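Local atomic coordinates of peptidoglycan synthetase penicillin-binding protein 3 (Bifidobacterium adolescentis, PDB entry 4YE5), a protein that probably acts as a membrane-anchored, penicillin-binding transpeptidase that cross-links peptidoglycan during cell-wall synthesis. Residues T51-P56 against Y141-N146; Q60-T65 against A88-R93; A92-P97 against L134-I139; V189-N194 against T202-K207. All coordinates share one frame; numbering follows the deposited sequence.

Interaction 1 (T51-P56 against Y141-N146); sequences TIIGNP and YAELSN
I52 and A142 stand opposite each other across two antiparallel strands, 51-54 and 141-144, whose axes approach to 4.6 Å with their directions 142° apart, the splay of a twisted sheet. This is the pairing of a central strand with an edge strand: 50-54 is the middle member of a small three-stranded antiparallel sheet in the N-terminal dimerisation-domain region, with 117-123 on its other flank. T51 with E143 and I53 with Y141 are hydrogen-bonded pairs, each closed by two backbone bonds, and I52 with A142 is the non-hydrogen-bonded pair between them. The four bonds are short and close to straight; I53 N to Y141 O measures 2.7 Å.

On the I52 face the contact is slight: the I52 CD1 methyl reaches the A142 methyl CB at 3.8 Å, and V123 of the neighbouring strand also touches I52. The other face carries more. Y141 holds CG between its own backbone N and carbonyl carbon (chi1 58°), and this swings the ring across to I53, with one ring face toward its CB. I53 CB then stands 3.9 Å from the centroid of the Y141 ring, 18° off the normal, a CH-pi contact over the face. E143 extends its chain beyond CG along the same face, bringing OE1 to the I53 methylene CG1, while OE2 lies at the edge of the tyrosine ring, in its plane. V118 and Y116 touch I53 as well. At the far end of the ring the I53 methyl CG2 comes within 3.4 Å of Y141 OH.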
loop_
_atom_site.group_PDB
_atom_site.type_symbol
_atom_site.label_atom_id
_atom_site.label_comp_id
_atom_site.label_asym_id
_atom_site.label_seq_id
_atom_site.Cartn_x
_atom_site.Cartn_y
_atom_site.Cartn_z
ATOM N N THR A 51 11.178 28.452 -8.842
ATOM C CA THR A 51 10.705 29.795 -9.136
ATOM C C THR A 51 11.695 30.778 -8.514
ATOM O O THR A 51 12.049 30.647 -7.336
ATOM C CB THR A 51 9.283 30.035 -8.595
ATOM O OG1 THR A 51 8.396 29.048 -9.145
ATOM C CG2 THR A 51 8.790 31.399 -9.012
ATOM N N ILE A 52 12.169 31.735 -9.307
ATOM C CA ILE A 52 13.114 32.730 -8.802
ATOM C C ILE A 52 12.339 33.942 -8.307
ATOM O O ILE A 52 11.565 34.551 -9.058
ATOM C CB ILE A 52 14.142 33.148 -9.874
ATOM C CG1 ILE A 52 14.951 31.930 -10.344
ATOM C CG2 ILE A 52 15.084 34.259 -9.339
ATOM C CD1 ILE A 52 15.597 31.143 -9.197
ATOM N N ILE A 53 12.539 34.269 -7.033
ATOM C CA ILE A 53 11.801 35.334 -6.364
ATOM C C ILE A 53 12.718 36.504 -6.038
ATOM O O ILE A 53 13.839 36.306 -5.576
ATOM C CB ILE A 53 11.189 34.820 -5.028
ATOM C CG1 ILE A 53 10.282 33.598 -5.269
ATOM C CG2 ILE A 53 10.432 35.941 -4.303
ATOM C CD1 ILE A 53 9.102 33.865 -6.212
ATOM N N GLY A 54 12.240 37.723 -6.270
ATOM C CA GLY A 54 12.933 38.911 -5.799
ATOM C C GLY A 54 12.208 39.592 -4.643
ATOM O O GLY A 54 10.985 39.480 -4.499
ATOM N N ASN A 55 12.977 40.278 -3.802
ATOM C CA ASN A 55 12.452 41.124 -2.734
ATOM C C ASN A 55 12.687 42.593 -3.114
ATOM O O ASN A 55 13.779 43.134 -2.904
ATOM C CB ASN A 55 13.154 40.783 -1.415
ATOM C CG ASN A 55 12.645 41.603 -0.227
ATOM O OD1 ASN A 55 12.236 42.751 -0.366
ATOM N ND2 ASN A 55 12.688 41.002 0.962
ATOM N N PRO A 56 11.648 43.250 -3.657
ATOM C CA PRO A 56 11.787 44.610 -4.198
ATOM C C PRO A 56 12.400 45.610 -3.221
ATOM O O PRO A 56 13.306 46.349 -3.591
ATOM C CB PRO A 56 10.351 44.992 -4.559
ATOM C CG PRO A 56 9.682 43.660 -4.840
ATOM C CD PRO A 56 10.277 42.722 -3.822
ATOM N N TYR A 141 16.000 34.787 -4.300
ATOM C CA TYR A 141 16.084 33.395 -3.864
ATOM C C TYR A 141 15.234 32.474 -4.733
ATOM O O TYR A 141 14.364 32.918 -5.507
ATOM C CB TYR A 141 15.712 33.240 -2.382
ATOM C CG TYR A 141 14.326 33.746 -2.024
ATOM C CD1 TYR A 141 14.122 35.083 -1.700
ATOM C CD2 TYR A 141 13.228 32.880 -1.995
ATOM C CE1 TYR A 141 12.864 35.558 -1.367
ATOM C CE2 TYR A 141 11.956 33.349 -1.657
ATOM C CZ TYR A 141 11.787 34.688 -1.345
ATOM O OH TYR A 141 10.544 35.168 -1.006
ATOM N N ALA A 142 15.510 31.185 -4.602
ATOM C CA ALA A 142 14.868 30.162 -5.408
ATOM C C ALA A 142 13.839 29.381 -4.589
ATOM O O ALA A 142 14.130 28.931 -3.482
ATOM C CB ALA A 142 15.922 29.224 -5.949
ATOM N N GLU A 143 12.638 29.213 -5.138
ATOM C CA GLU A 143 11.628 28.370 -4.500
ATOM C C GLU A 143 11.442 27.081 -5.299
ATOM O O GLU A 143 11.029 27.119 -6.451
ATOM C CB GLU A 143 10.293 29.117 -4.330
ATOM C CG GLU A 143 10.227 29.945 -3.040
ATOM C CD GLU A 143 8.927 30.744 -2.871
ATOM O OE1 GLU A 143 8.122 30.816 -3.831
ATOM O OE2 GLU A 143 8.725 31.310 -1.765
ATOM N N LEU A 144 11.784 25.954 -4.684
ATOM C CA LEU A 144 11.698 24.642 -5.323
ATOM C C LEU A 144 10.251 24.267 -5.662
ATOM O O LEU A 144 9.370 24.368 -4.815
ATOM C CB LEU A 144 12.315 23.584 -4.408
ATOM C CG LEU A 144 12.145 22.132 -4.850
ATOM C CD1 LEU A 144 13.002 21.852 -6.070
ATOM C CD2 LEU A 144 12.487 21.171 -3.699
ATOM N N SER A 145 10.008 23.858 -6.904
ATOM C CA SER A 145 8.656 23.509 -7.335
ATOM C C SER A 145 8.331 22.108 -6.825
ATOM O O SER A 145 9.234 21.330 -6.496
ATOM C CB SER A 145 8.521 23.513 -8.862
ATOM O OG SER A 145 8.024 22.219 -9.266
ATOM N N ASN A 146 7.050 21.763 -6.782
ATOM C CA ASN A 146 6.676 20.472 -6.185
ATOM C C ASN A 146 5.992 19.503 -7.121
ATOM O O ASN A 146 5.297 18.576 -6.670
ATOM C CB ASN A 146 5.817 20.674 -4.943
ATOM C CG ASN A 146 6.554 21.417 -3.857
ATOM O OD1 ASN A 146 7.442 20.868 -3.206
ATOM N ND2 ASN A 146 6.198 22.679 -3.663
#

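Interaction 2 (Q60-T65 against A88-R93); sequences QAFIPT and AAAVAR
F62 and P64 face A90 and V91 where the chain, having just left the end of helix 56-61, runs past the first turns of helix 87-99; the backbones come nearest at Q60 and A88, with CA atoms 4.9 Å apart, and lie wider at P64 and A90, at 7.1 Å. This is apolar packing of a loop against a helix, and F62 does most of the work.

Its CG is placed trans to the backbone N (chi1 177°), which carries the ring over to the helix. One ortho carbon, CD2, touches two helix side chains. The A90 methyl CB lies at the ring edge, near its plane, 3.9 Å from F62 CD2 and equally near CE2. The V91 methyl CG2 approaches more obliquely, 3.7 Å from F62 CD2, and also neighbours CB and CG of the phenylalanine. P64 adds a looser touch: its ring carbon CD stands 4.2 Å from A90 CB, while its N lies over one face of the F62 ring. The small alanine therefore receives both the aromatic edge and the proline.

Q60 meets A88 through backbone proximity; its amide turns elsewhere, NE2 bonding to the carbonyl oxygens of L110 and I112. F62 is also tied to G87 through the backbone and meets H76 edge to face. The contact thus lays the loop that follows helix 56-61 against the N-terminal part of helix 87-99, with the loop after helix 103-109 alongside.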
loop_
_atom_site.group_PDB
_atom_site.type_symbol
_atom_site.label_atom_id
_atom_site.label_comp_id
_atom_site.label_asym_id
_atom_site.label_seq_id
_atom_site.Cartn_x
_atom_site.Cartn_y
_atom_site.Cartn_z
ATOM N N GLN A 60 15.960 47.499 -3.631
ATOM C CA GLN A 60 16.060 48.964 -3.699
ATOM C C GLN A 60 17.111 49.493 -2.745
ATOM O O GLN A 60 17.748 50.491 -3.033
ATOM C CB GLN A 60 14.684 49.608 -3.426
ATOM C CG GLN A 60 13.674 49.308 -4.530
ATOM C CD GLN A 60 12.231 49.469 -4.092
ATOM O OE1 GLN A 60 11.903 50.334 -3.274
ATOM N NE2 GLN A 60 11.356 48.629 -4.638
ATOM N N ALA A 61 17.308 48.805 -1.619
ATOM C CA ALA A 61 18.359 49.165 -0.658
ATOM C C ALA A 61 19.759 48.696 -1.086
ATOM O O ALA A 61 20.759 49.070 -0.470
ATOM C CB ALA A 61 18.009 48.585 0.739
ATOM N N PHE A 62 19.833 47.870 -2.131
ATOM C CA PHE A 62 21.103 47.234 -2.534
ATOM C C PHE A 62 22.151 48.229 -3.024
ATOM O O PHE A 62 21.865 49.102 -3.837
ATOM C CB PHE A 62 20.846 46.130 -3.592
ATOM C CG PHE A 62 22.104 45.459 -4.118
ATOM C CD1 PHE A 62 22.879 44.640 -3.293
ATOM C CD2 PHE A 62 22.487 45.620 -5.450
ATOM C CE1 PHE A 62 24.034 43.997 -3.794
ATOM C CE2 PHE A 62 23.642 44.989 -5.962
ATOM C CZ PHE A 62 24.418 44.182 -5.131
ATOM N N ILE A 63 23.372 48.100 -2.512
ATOM C CA ILE A 63 24.512 48.853 -3.031
ATOM C C ILE A 63 25.622 47.870 -3.399
ATOM O O ILE A 63 26.148 47.201 -2.520
ATOM C CB ILE A 63 25.076 49.850 -1.987
ATOM C CG1 ILE A 63 23.984 50.814 -1.523
ATOM C CG2 ILE A 63 26.258 50.638 -2.576
ATOM C CD1 ILE A 63 24.407 51.702 -0.375
ATOM N N PRO A 64 25.961 47.762 -4.699
ATOM C CA PRO A 64 26.942 46.742 -5.104
ATOM C C PRO A 64 28.355 47.088 -4.616
ATOM O O PRO A 64 28.748 48.248 -4.564
ATOM C CB PRO A 64 26.890 46.779 -6.640
ATOM C CG PRO A 64 26.451 48.222 -6.947
ATOM C CD PRO A 64 25.463 48.551 -5.845
ATOM N N THR A 65 29.097 46.047 -4.266
ATOM C CA THR A 65 30.458 46.172 -3.776
ATOM C C THR A 65 31.449 46.164 -4.933
ATOM O O THR A 65 31.411 45.282 -5.787
ATOM C CB THR A 65 30.770 45.002 -2.823
ATOM O OG1 THR A 65 29.941 45.125 -1.658
ATOM C CG2 THR A 65 32.248 45.001 -2.405
ATOM N N ALA A 88 17.404 48.646 -7.458
ATOM C CA ALA A 88 16.732 47.742 -8.404
ATOM C C ALA A 88 17.492 47.659 -9.705
ATOM O O ALA A 88 17.623 46.579 -10.301
ATOM C CB ALA A 88 15.301 48.201 -8.680
ATOM N N ALA A 89 17.995 48.810 -10.138
ATOM C CA ALA A 89 18.743 48.887 -11.378
ATOM C C ALA A 89 19.973 47.982 -11.293
ATOM O O ALA A 89 20.260 47.249 -12.229
ATOM C CB ALA A 89 19.129 50.323 -11.686
ATOM N N ALA A 90 20.683 48.013 -10.166
ATOM C CA ALA A 90 21.876 47.174 -10.013
ATOM C C ALA A 90 21.538 45.680 -9.969
ATOM O O ALA A 90 22.198 44.864 -10.626
ATOM C CB ALA A 90 22.671 47.586 -8.760
ATOM N N VAL A 91 20.508 45.319 -9.206
ATOM C CA VAL A 91 20.096 43.929 -9.127
ATOM C C VAL A 91 19.670 43.434 -10.503
ATOM O O VAL A 91 20.011 42.310 -10.905
ATOM C CB VAL A 91 18.931 43.697 -8.118
ATOM C CG1 VAL A 91 18.532 42.198 -8.079
ATOM C CG2 VAL A 91 19.310 44.193 -6.720
ATOM N N ALA A 92 18.933 44.273 -11.230
ATOM C CA ALA A 92 18.424 43.881 -12.545
ATOM C C ALA A 92 19.566 43.608 -13.527
ATOM O O ALA A 92 19.532 42.630 -14.262
ATOM C CB ALA A 92 17.448 44.948 -13.113
ATOM N N ARG A 93 20.581 44.471 -13.516
ATOM C CA ARG A 93 21.740 44.317 -14.402
ATOM C C ARG A 93 22.506 43.035 -14.133
ATOM O O ARG A 93 22.986 42.371 -15.056
ATOM C CB ARG A 93 22.696 45.496 -14.245
ATOM C CG ARG A 93 22.488 46.565 -15.261
ATOM C CD ARG A 93 23.416 47.733 -15.040
ATOM N NE ARG A 93 22.991 48.864 -15.854
ATOM C CZ ARG A 93 23.625 50.027 -15.913
ATOM N NH1 ARG A 93 24.735 50.241 -15.200
ATOM N NH2 ARG A 93 23.149 50.974 -16.691
#

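Interaction 3 (A92-P97 against L134-I139); sequences ARLLAP and LNLGGI
L94 and L95, consecutive residues of helix 87-99, meet L134 and L136 of the loop that leads from helix 125-132 to strand 140-144. The contact is a leucine cluster in which a helix packs on an irregular connection, and the nearest CA atoms, those of L94 and L134, remain 6.9 Å apart.

Methyl-to-methyl contacts dominate. L94 CD1 meets L136 CD2 at 3.9 Å, and L95 CD2 meets L134 CD1 at 3.8 Å. L136 spreads its branches between both helix residues: CD2 serves L94, while CD1 stands 4.1 Å from L95 CG and about as far from L95 CD2. L95 leans over from the flank of the helix, its CG trans to the carbonyl carbon (chi1 -84°), and so its terminal branch comes nearer the loop than its CB.

A second kind of contact joins methyls to backbone. Both CD1 and CD2 of L134 rest 3.8 Å from L94 O, straddling this carbonyl near the kink at P97, whose N has no bond to the preceding turn.

Polar bonds are made at N135. With positive phi, it marks the exit from helix 125-132 and is held by H76 NE2 on its carbonyl and by C75 O on its side-chain nitrogen; L134 and L136, on either side of it in sequence, point their CB toward the helix.

The contact is made by leucine branches, with one helix carbonyl, L94 O, against the L134 methyls, so the buried interface depends on shape and dispersion, and the polar bonds of N135 lie beside the leucines.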
loop_
_atom_site.group_PDB
_atom_site.type_symbol
_atom_site.label_atom_id
_atom_site.label_comp_id
_atom_site.label_asym_id
_atom_site.label_seq_id
_atom_site.Cartn_x
_atom_site.Cartn_y
_atom_site.Cartn_z
ATOM N N ALA A 92 18.933 44.273 -11.230
ATOM C CA ALA A 92 18.424 43.881 -12.545
ATOM C C ALA A 92 19.566 43.608 -13.527
ATOM O O ALA A 92 19.532 42.630 -14.262
ATOM C CB ALA A 92 17.448 44.948 -13.113
ATOM N N ARG A 93 20.581 44.471 -13.516
ATOM C CA ARG A 93 21.740 44.317 -14.402
ATOM C C ARG A 93 22.506 43.035 -14.133
ATOM O O ARG A 93 22.986 42.371 -15.056
ATOM C CB ARG A 93 22.696 45.496 -14.245
ATOM C CG ARG A 93 22.488 46.565 -15.261
ATOM C CD ARG A 93 23.416 47.733 -15.040
ATOM N NE ARG A 93 22.991 48.864 -15.854
ATOM C CZ ARG A 93 23.625 50.027 -15.913
ATOM N NH1 ARG A 93 24.735 50.241 -15.200
ATOM N NH2 ARG A 93 23.149 50.974 -16.691
ATOM N N LEU A 94 22.652 42.703 -12.857
ATOM C CA LEU A 94 23.337 41.476 -12.476
ATOM C C LEU A 94 22.535 40.258 -12.919
ATOM O O LEU A 94 23.086 39.273 -13.413
ATOM C CB LEU A 94 23.589 41.459 -10.959
ATOM C CG LEU A 94 24.667 42.418 -10.452
ATOM C CD1 LEU A 94 24.567 42.627 -8.941
ATOM C CD2 LEU A 94 26.073 41.908 -10.835
ATOM N N LEU A 95 21.222 40.334 -12.761
ATOM C CA LEU A 95 20.350 39.186 -12.995
ATOM C C LEU A 95 20.070 38.940 -14.465
ATOM O O LEU A 95 19.897 37.791 -14.879
ATOM C CB LEU A 95 18.991 39.400 -12.331
ATOM C CG LEU A 95 18.809 39.065 -10.868
ATOM C CD1 LEU A 95 17.377 39.423 -10.458
ATOM C CD2 LEU A 95 19.084 37.594 -10.688
ATOM N N ALA A 96 19.961 40.023 -15.226
ATOM C CA ALA A 96 19.477 39.949 -16.613
ATOM C C ALA A 96 20.141 38.873 -17.492
ATOM O O ALA A 96 19.436 38.049 -18.087
ATOM C CB ALA A 96 19.521 41.340 -17.283
ATOM N N PRO A 97 21.489 38.850 -17.562
ATOM C CA PRO A 97 22.109 37.815 -18.408
ATOM C C PRO A 97 21.938 36.397 -17.882
ATOM O O PRO A 97 21.974 35.439 -18.659
ATOM C CB PRO A 97 23.597 38.190 -18.393
ATOM C CG PRO A 97 23.776 39.016 -17.175
ATOM C CD PRO A 97 22.498 39.773 -17.005
ATOM N N LEU A 134 25.850 35.274 -7.879
ATOM C CA LEU A 134 25.773 36.722 -8.084
ATOM C C LEU A 134 25.930 37.518 -6.789
ATOM O O LEU A 134 25.955 38.753 -6.823
ATOM C CB LEU A 134 24.457 37.106 -8.773
ATOM C CG LEU A 134 24.220 36.529 -10.177
ATOM C CD1 LEU A 134 22.786 36.764 -10.618
ATOM C CD2 LEU A 134 25.219 37.110 -11.196
ATOM N N ASN A 135 26.031 36.820 -5.654
ATOM C CA ASN A 135 26.199 37.472 -4.340
ATOM C C ASN A 135 25.046 38.441 -4.013
ATOM O O ASN A 135 25.271 39.558 -3.522
ATOM C CB ASN A 135 27.544 38.214 -4.237
ATOM C CG ASN A 135 28.740 37.271 -4.233
ATOM O OD1 ASN A 135 28.648 36.130 -3.774
ATOM N ND2 ASN A 135 29.875 37.746 -4.749
ATOM N N LEU A 136 23.834 37.983 -4.310
ATOM C CA LEU A 136 22.578 38.676 -4.016
ATOM C C LEU A 136 21.709 37.875 -3.037
ATOM O O LEU A 136 20.479 37.859 -3.180
ATOM C CB LEU A 136 21.743 38.800 -5.302
ATOM C CG LEU A 136 22.280 39.594 -6.493
ATOM C CD1 LEU A 136 21.459 39.245 -7.738
ATOM C CD2 LEU A 136 22.280 41.099 -6.195
ATOM N N GLY A 137 22.305 37.175 -2.075
ATOM C CA GLY A 137 21.489 36.344 -1.185
ATOM C C GLY A 137 20.681 37.237 -0.268
ATOM O O GLY A 137 21.145 38.292 0.143
ATOM N N GLY A 138 19.466 36.823 0.050
ATOM C CA GLY A 138 18.549 37.696 0.741
ATOM C C GLY A 138 17.656 38.379 -0.278
ATOM O O GLY A 138 16.439 38.356 -0.151
ATOM N N ILE A 139 18.255 38.964 -1.312
ATOM C CA ILE A 139 17.481 39.781 -2.254
ATOM C C ILE A 139 16.767 38.925 -3.287
ATOM O O ILE A 139 15.608 39.161 -3.617
ATOM C CB ILE A 139 18.369 40.811 -2.955
ATOM C CG1 ILE A 139 19.075 41.660 -1.894
ATOM C CG2 ILE A 139 17.536 41.674 -3.936
ATOM C CD1 ILE A 139 20.117 42.558 -2.444
#

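Interaction 4 (V189-N194 against T202-K207); sequences VYQQGN and TMTESK
T204 OG1 donates to Q191 OE1 over 2.9 Å, meeting a lone pair of the amide oxygen in the carbonyl plane. The hydroxyl reaches it because T204 carries OG1 between its backbone N and carbonyl carbon (chi1 51°), and because Q191 bends at chi2; the two side chains are roughly perpendicular, with T204 CG2 against Q191 CG. Backbone bonds run beside this link. V189 N binds E205 O and Q191 N binds T202 O, both at 2.8 Å and both fairly straight. T204 N to V189 O is more bent, with an N-H...O angle of 142°.

That bent bond belongs to a beta bulge: V189 pairs with E205 but Y190 with M203, so the register slips by one and T204 is the additional residue. The strands form a beta hairpin, their axes 4.6 Å apart at closest, and strand 23-28 completes a three-stranded antiparallel sheet on the far side of 186-191.

Y190 and M203, modelled as selenomethionine, run alongside each other from the same face of the sheet. M203 CG stands over one ring face, 4.2 Å from the centroid of the Y190 ring, while SE is farther off and oblique in a Met-aromatic contact. The chain then bends at chi3 and carries the methyl CE to Y190 OH, at 3.2 Å. This hydroxyl has its polar partner in Q188 OE1. On the opposite face of the sheet V189 and E205 are likewise neighbours, and the valine methyl CG2 rests against the methylene CG of E205 at 3.5 Å.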
loop_
_atom_site.group_PDB
_atom_site.type_symbol
_atom_site.label_atom_id
_atom_site.label_comp_id
_atom_site.label_asym_id
_atom_site.label_seq_id
_atom_site.Cartn_x
_atom_site.Cartn_y
_atom_site.Cartn_z
ATOM N N VAL A 189 20.300 32.717 6.813
ATOM C CA VAL A 189 19.888 33.968 7.421
ATOM C C VAL A 189 20.821 35.077 6.956
ATOM O O VAL A 189 22.036 34.925 7.008
ATOM C CB VAL A 189 19.903 33.852 8.950
ATOM C CG1 VAL A 189 19.442 35.143 9.586
ATOM C CG2 VAL A 189 19.013 32.684 9.390
ATOM N N TYR A 190 20.256 36.181 6.478
ATOM C CA TYR A 190 21.063 37.280 5.947
ATOM C C TYR A 190 20.874 38.538 6.774
ATOM O O TYR A 190 19.764 38.832 7.175
ATOM C CB TYR A 190 20.638 37.579 4.513
ATOM C CG TYR A 190 20.984 36.474 3.564
ATOM C CD1 TYR A 190 22.241 36.423 2.964
ATOM C CD2 TYR A 190 20.062 35.467 3.267
ATOM C CE1 TYR A 190 22.571 35.394 2.099
ATOM C CE2 TYR A 190 20.383 34.446 2.389
ATOM C CZ TYR A 190 21.640 34.417 1.821
ATOM O OH TYR A 190 21.965 33.399 0.970
ATOM N N GLN A 191 21.944 39.291 7.018
ATOM C CA GLN A 191 21.766 40.608 7.605
ATOM C C GLN A 191 21.594 41.586 6.456
ATOM O O GLN A 191 22.543 41.864 5.733
ATOM C CB GLN A 191 22.967 41.008 8.458
ATOM C CG GLN A 191 23.394 39.968 9.472
ATOM C CD GLN A 191 22.316 39.630 10.489
ATOM O OE1 GLN A 191 22.016 38.453 10.729
ATOM N NE2 GLN A 191 21.742 40.656 11.108
ATOM N N GLN A 192 20.384 42.093 6.261
ATOM C CA GLN A 192 20.159 42.980 5.125
ATOM C C GLN A 192 20.146 44.432 5.560
ATOM O O GLN A 192 20.282 45.334 4.735
ATOM C CB GLN A 192 18.889 42.622 4.342
ATOM C CG GLN A 192 19.000 41.376 3.437
ATOM C CD GLN A 192 20.125 41.439 2.368
ATOM O OE1 GLN A 192 20.600 40.393 1.916
ATOM N NE2 GLN A 192 20.542 42.657 1.964
ATOM N N GLY A 193 19.998 44.651 6.862
ATOM C CA GLY A 193 20.050 45.992 7.403
ATOM C C GLY A 193 21.479 46.448 7.665
ATOM O O GLY A 193 22.432 45.881 7.119
ATOM N N ASN A 194 21.616 47.474 8.502
ATOM C CA ASN A 194 22.916 47.963 8.935
ATOM C C ASN A 194 23.026 47.911 10.446
ATOM O O ASN A 194 22.763 48.896 11.127
ATOM C CB ASN A 194 23.135 49.401 8.469
ATOM C CG ASN A 194 24.364 49.546 7.595
ATOM O OD1 ASN A 194 25.498 49.506 8.086
ATOM N ND2 ASN A 194 24.148 49.705 6.287
ATOM N N THR A 202 25.382 40.180 4.340
ATOM C CA THR A 202 26.158 39.093 4.943
ATOM C C THR A 202 25.284 37.917 5.400
ATOM O O THR A 202 24.323 38.100 6.144
ATOM C CB THR A 202 26.959 39.586 6.150
ATOM O OG1 THR A 202 27.821 40.669 5.746
ATOM C CG2 THR A 202 27.789 38.425 6.751
HETATM N N MSE A 203 25.629 36.714 4.958
HETATM C CA MSE A 203 24.955 35.516 5.458
HETATM C C MSE A 203 25.559 35.100 6.808
HETATM O O MSE A 203 26.705 34.657 6.861
HETATM C CB MSE A 203 25.077 34.376 4.447
HETATM C CG MSE A 203 24.162 33.204 4.778
HETATM SE SE MSE A 203 24.501 31.621 3.677
HETATM C CE MSE A 203 24.836 32.427 1.947
ATOM N N THR A 204 24.808 35.238 7.897
ATOM C CA THR A 204 25.392 34.977 9.222
ATOM C C THR A 204 25.159 33.577 9.756
ATOM O O THR A 204 25.830 33.139 10.691
ATOM C CB THR A 204 24.895 35.966 10.257
ATOM O OG1 THR A 204 23.464 36.015 10.199
ATOM C CG2 THR A 204 25.480 37.339 9.967
ATOM N N GLU A 205 24.197 32.870 9.180
ATOM C CA GLU A 205 24.062 31.461 9.503
ATOM C C GLU A 205 23.353 30.712 8.395
ATOM O O GLU A 205 22.600 31.290 7.596
ATOM C CB GLU A 205 23.381 31.239 10.864
ATOM C CG GLU A 205 22.005 31.849 11.014
ATOM C CD GLU A 205 21.371 31.579 12.382
ATOM O OE1 GLU A 205 21.161 32.558 13.137
ATOM O OE2 GLU A 205 21.075 30.401 12.699
ATOM N N SER A 206 23.636 29.423 8.324
ATOM C CA SER A 206 22.946 28.586 7.381
ATOM C C SER A 206 22.903 27.179 7.931
ATOM O O SER A 206 23.727 26.793 8.764
ATOM C CB SER A 206 23.618 28.616 6.005
ATOM O OG SER A 206 24.832 27.888 6.006
ATOM N N LYS A 207 21.916 26.432 7.463
ATOM C CA LYS A 207 21.757 25.035 7.810
ATOM C C LYS A 207 21.342 24.347 6.519
ATOM O O LYS A 207 20.384 24.766 5.885
ATOM C CB LYS A 207 20.670 24.880 8.873
ATOM C CG LYS A 207 20.393 23.425 9.277
ATOM C CD LYS A 207 19.269 23.368 10.285
ATOM C CE LYS A 207 18.890 21.939 10.633
ATOM N NZ LYS A 207 17.802 21.932 11.648
#

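In the fold
All four contacts lie at the dimerisation-domain end of the molecule, on the same side of the chain's centre, with their own centres about 35 to 52 Å from it. Interactions 2 and 3 are nested along the sequence inside the loop closed by interaction 1, and interaction 4 follows in series. Interactions 2 and 3 share helix 87-99, with centres about 8 Å apart, and F62 packs on L94, L136 and I139, merging them into one apolar region. Interaction 1, with its centre about 13 Å from that of interaction 3, joins it through a probable N55 N to I139 O hydrogen bond. Interaction 4 touches interaction 3 where Y190 packs on G137 and G138. Interaction 3 thus touches all the others, linking two small sheets.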